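Side-chain contacts in acetyl-CoA C-acetyltransferase (Syntrophomonas wolfei subsp. wolfei, PDB 7N7Z), which probably catalyses the acetyl transfer that joins two acetyl-CoA molecules into acetoacetyl-CoA, or the reverse thiolytic cleavage, as thiolases do: residues 146-149 / 150-154; 26-30 / 31-35. All coordinates share one frame; numbering follows the deposited sequence.

Both contacts are local ones at helix ends in the thiolase N-terminal region, with nearest atoms about 11 Å apart and no touch between them. Contact 1 spans the short helix 146-152 and its wide last turn, where the carbonyls of M147 and L148 take N-H groups five residues on. Contact 2 opens the long helix 30-45, and there R29 and A30 bond four residues on. Both are partly buried. Contact 2 packs mostly inside its own chain, V28 and L33 against strand 206-208 and A30 against strand 113-121. Contact 1 also packs on strand 127-129 of its own chain, but its D150 carboxylate binds backbone N-H groups of the second subunit, while L148 packs on the third subunit.

Contact 1 (146-149 / 150-154); sequences AMLS and DGLVC
The carbonyl oxygen of L148 is gripped by V153 N at 2.6 Å, and G151 N adds a weak, longer bond. V153 also sets its CG2 3.2 Å from L148 O and against L148 CB. One residue earlier, M147 O takes L152 N at 2.8 Å, again five residues on, whereas A146 O receives D150 N with the ordinary four-residue spacing. The short helix 146-152 therefore ends in a widened, pi-type turn, and V153 is the first residue beyond the helix to leave helical angles. On the apolar side, L152 CD1 sits 3.9 Å from L148 CD2 and 4.0 Å from M147 SD. M147 has CG anti to the backbone N (chi1 179°) and then bends at chi2 and chi3, which brings SD alongside L152, while L148 crosses L152 at a slant. The L152 side chain comes within about 6 Å of that of H358, a predicted catalytic residue. On the polar side one water bridges the neighbouring S149 OG and D150 OD1, donating to the carboxylate at 2.7 Å. Both D150 oxygens also accept backbone N-H groups of the second subunit, OD2 from G64 and OD1 from G66, which fixes the carboxylate at the subunit interface.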
loop_
_atom_site.group_PDB
_atom_site.type_symbol
_atom_site.label_atom_id
_atom_site.label_comp_id
_atom_site.label_asym_id
_atom_site.label_seq_id
_atom_site.Cartn_x
_atom_site.Cartn_y
_atom_site.Cartn_z
ATOM N N ALA B 146 -2.299 -11.441 -3.781
ATOM C CA ALA B 146 -3.624 -12.043 -3.890
ATOM C C ALA B 146 -3.585 -13.374 -4.629
ATOM O O ALA B 146 -4.390 -14.267 -4.337
ATOM C CB ALA B 146 -4.582 -11.079 -4.588
ATOM N N MET B 147 -2.674 -13.526 -5.593
ATOM C CA MET B 147 -2.558 -14.803 -6.289
ATOM C C MET B 147 -2.310 -15.940 -5.309
ATOM O O MET B 147 -2.709 -17.083 -5.566
ATOM C CB MET B 147 -1.433 -14.739 -7.324
ATOM C CG MET B 147 -1.218 -16.037 -8.100
ATOM S SD MET B 147 0.502 -16.326 -8.545
ATOM C CE MET B 147 0.893 -14.803 -9.396
ATOM N N LEU B 148 -1.655 -15.651 -4.187
ATOM C CA LEU B 148 -1.403 -16.655 -3.161
ATOM C C LEU B 148 -2.520 -16.677 -2.121
ATOM O O LEU B 148 -3.158 -17.712 -1.905
ATOM C CB LEU B 148 -0.051 -16.386 -2.491
ATOM C CG LEU B 148 1.167 -16.346 -3.416
ATOM C CD1 LEU B 148 2.420 -16.046 -2.611
ATOM C CD2 LEU B 148 1.315 -17.653 -4.175
ATOM N N SER B 149 -2.777 -15.531 -1.485
ATOM C CA SER B 149 -3.697 -15.502 -0.353
ATOM C C SER B 149 -5.134 -15.770 -0.776
ATOM O O SER B 149 -5.903 -16.360 -0.007
ATOM C CB SER B 149 -3.598 -14.153 0.365
ATOM O OG SER B 149 -3.981 -13.085 -0.487
ATOM N N ASP B 150 -5.517 -15.354 -1.982
ATOM C CA ASP B 150 -6.879 -15.524 -2.470
ATOM C C ASP B 150 -6.997 -16.628 -3.513
ATOM O O ASP B 150 -8.059 -16.774 -4.127
ATOM C CB ASP B 150 -7.394 -14.207 -3.056
ATOM C CG ASP B 150 -7.884 -13.238 -1.993
ATOM O OD1 ASP B 150 -8.051 -13.648 -0.824
ATOM O OD2 ASP B 150 -8.102 -12.056 -2.332
ATOM N N GLY B 151 -5.939 -17.411 -3.730
ATOM C CA GLY B 151 -5.963 -18.422 -4.768
ATOM C C GLY B 151 -5.098 -19.636 -4.496
ATOM O O GLY B 151 -5.616 -20.714 -4.191
ATOM N N LEU B 152 -3.777 -19.479 -4.609
ATOM C CA LEU B 152 -2.893 -20.637 -4.533
ATOM C C LEU B 152 -2.758 -21.165 -3.109
ATOM O O LEU B 152 -2.597 -22.376 -2.915
ATOM C CB LEU B 152 -1.514 -20.285 -5.094
ATOM C CG LEU B 152 -1.398 -20.086 -6.608
ATOM C CD1 LEU B 152 0.067 -19.975 -7.010
ATOM C CD2 LEU B 152 -2.074 -21.205 -7.386
ATOM N N VAL B 153 -2.806 -20.294 -2.109
ATOM C CA VAL B 153 -2.711 -20.714 -0.715
ATOM C C VAL B 153 -4.116 -21.068 -0.242
ATOM O O VAL B 153 -4.987 -20.200 -0.150
ATOM C CB VAL B 153 -2.082 -19.628 0.166
ATOM C CG1 VAL B 153 -1.927 -20.132 1.593
ATOM C CG2 VAL B 153 -0.736 -19.205 -0.396
ATOM N N CYS B 154 -4.338 -22.345 0.051
ATOM C CA CYS B 154 -5.631 -22.820 0.523
ATOM C C CYS B 154 -5.645 -22.841 2.046
ATOM O O CYS B 154 -4.770 -23.446 2.674
ATOM C CB CYS B 154 -5.926 -24.215 -0.029
ATOM S SG CYS B 154 -7.628 -24.770 0.219
HETATM O O HOH W 1 -6.633 -12.811 1.266
#

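Contact 2 (26-30 / 31-35); sequences ASVRA and NDLAI
V28 and L33 make the apolar part of this contact, their side chains crossing at about a right angle. V28 CG1 reaches L33 CG at 3.6 Å, and L33 CD2 flanks the same methyl at 3.9 Å. V28 holds CG1 anti to its own nitrogen (chi1 -166°), which carries this methyl forward over the first turn of the helix, where it also meets D32 CB at 3.9 Å. Both V28 and L33 rest on V206 of strand 206-208, so an alanine in place of L33 would probably leave V28 CG1 without the branch it packs on within this turn and open a gap beside that strand.

The backbone bonds start at R29. Its carbonyl oxygen accepts L33 N at 3.2 Å, almost in line with the C=O bond (165° at the oxygen), and receives a weak second bond from D32 N. Next comes A30 O, which takes A34 N at 2.9 Å, and A34 CB lies 3.5 Å from that oxygen.

R29 and N31 find their polar partners elsewhere. R29 touches D32 through its aliphatic root, CB to OD2 at 3.9 Å, but NE stays 6.6 Å from that carboxylate oxygen, and NH2 goes instead to a weak bond with G64 O of the same chain. N31 turns its ND2 to N65 O, also of the same chain, joining the helix to the loop ahead of helix 69-76. This is the N-terminal start of helix 30-45, with R29 at the N-cap position: the residue before the cap, V28, packs on the fourth residue after it, L33, forming a hydrophobic staple.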
loop_
_atom_site.group_PDB
_atom_site.type_symbol
_atom_site.label_atom_id
_atom_site.label_comp_id
_atom_site.label_asym_id
_atom_site.label_seq_id
_atom_site.Cartn_x
_atom_site.Cartn_y
_atom_site.Cartn_z
ATOM N N ALA B 26 2.372 -10.396 -20.212
ATOM C CA ALA B 26 2.260 -9.655 -18.961
ATOM C C ALA B 26 1.646 -8.275 -19.157
ATOM O O ALA B 26 1.107 -7.708 -18.199
ATOM C CB ALA B 26 3.637 -9.522 -18.311
ATOM N N SER B 27 1.717 -7.724 -20.365
ATOM C CA SER B 27 1.179 -6.402 -20.655
ATOM C C SER B 27 -0.297 -6.427 -21.027
ATOM O O SER B 27 -0.886 -5.359 -21.225
ATOM C CB SER B 27 1.972 -5.757 -21.795
ATOM O OG SER B 27 2.210 -6.692 -22.833
ATOM N N VAL B 28 -0.905 -7.605 -21.131
ATOM C CA VAL B 28 -2.283 -7.754 -21.586
ATOM C C VAL B 28 -3.133 -8.147 -20.386
ATOM O O VAL B 28 -2.998 -9.255 -19.850
ATOM C CB VAL B 28 -2.399 -8.789 -22.714
ATOM C CG1 VAL B 28 -3.758 -8.684 -23.396
ATOM C CG2 VAL B 28 -1.275 -8.599 -23.722
ATOM N N ARG B 29 -4.018 -7.247 -19.966
ATOM C CA ARG B 29 -4.884 -7.527 -18.833
ATOM C C ARG B 29 -5.890 -8.620 -19.188
ATOM O O ARG B 29 -6.141 -8.923 -20.358
ATOM C CB ARG B 29 -5.609 -6.257 -18.387
ATOM C CG ARG B 29 -4.674 -5.111 -18.013
ATOM C CD ARG B 29 -3.978 -5.354 -16.679
ATOM N NE ARG B 29 -4.924 -5.503 -15.579
ATOM C CZ ARG B 29 -5.557 -4.495 -14.992
ATOM N NH1 ARG B 29 -5.372 -3.243 -15.376
ATOM N NH2 ARG B 29 -6.397 -4.752 -13.992
ATOM N N ALA B 30 -6.476 -9.210 -18.143
ATOM C CA ALA B 30 -7.324 -10.384 -18.329
ATOM C C ALA B 30 -8.474 -10.104 -19.290
ATOM O O ALA B 30 -8.805 -10.947 -20.133
ATOM C CB ALA B 30 -7.863 -10.856 -16.977
ATOM N N ASN B 31 -9.096 -8.927 -19.183
ATOM C CA ASN B 31 -10.266 -8.640 -20.006
ATOM C C ASN B 31 -9.914 -8.546 -21.485
ATOM O O ASN B 31 -10.721 -8.933 -22.338
ATOM C CB ASN B 31 -10.930 -7.344 -19.540
ATOM C CG ASN B 31 -11.503 -7.456 -18.145
ATOM O OD1 ASN B 31 -11.576 -8.547 -17.578
ATOM N ND2 ASN B 31 -11.914 -6.326 -17.579
ATOM N N ASP B 32 -8.725 -8.038 -21.812
ATOM C CA ASP B 32 -8.348 -7.899 -23.214
ATOM C C ASP B 32 -7.923 -9.231 -23.821
ATOM O O ASP B 32 -8.088 -9.434 -25.030
ATOM C CB ASP B 32 -7.239 -6.858 -23.347
ATOM C CG ASP B 32 -7.594 -5.545 -22.672
ATOM O OD1 ASP B 32 -8.687 -5.007 -22.958
ATOM O OD2 ASP B 32 -6.789 -5.052 -21.854
ATOM N N LEU B 33 -7.381 -10.144 -23.011
ATOM C CA LEU B 33 -7.182 -11.510 -23.482
ATOM C C LEU B 33 -8.520 -12.206 -23.700
ATOM O O LEU B 33 -8.700 -12.926 -24.689
ATOM C CB LEU B 33 -6.340 -12.302 -22.483
ATOM C CG LEU B 33 -4.839 -12.016 -22.429
ATOM C CD1 LEU B 33 -4.254 -12.557 -21.133
ATOM C CD2 LEU B 33 -4.119 -12.610 -23.628
ATOM N N ALA B 34 -9.466 -12.005 -22.778
ATOM C CA ALA B 34 -10.788 -12.599 -22.930
ATOM C C ALA B 34 -11.468 -12.113 -24.202
ATOM O O ALA B 34 -12.134 -12.890 -24.896
ATOM C CB ALA B 34 -11.648 -12.274 -21.708
ATOM N N ILE B 35 -11.310 -10.828 -24.527
ATOM C CA ILE B 35 -11.945 -10.280 -25.722
ATOM C C ILE B 35 -11.377 -10.935 -26.974
ATOM O O ILE B 35 -12.117 -11.257 -27.913
ATOM C CB ILE B 35 -11.776 -8.749 -25.756
ATOM C CG1 ILE B 35 -12.793 -8.088 -24.822
ATOM C CG2 ILE B 35 -11.937 -8.217 -27.174
ATOM C CD1 ILE B 35 -12.403 -6.702 -24.383
#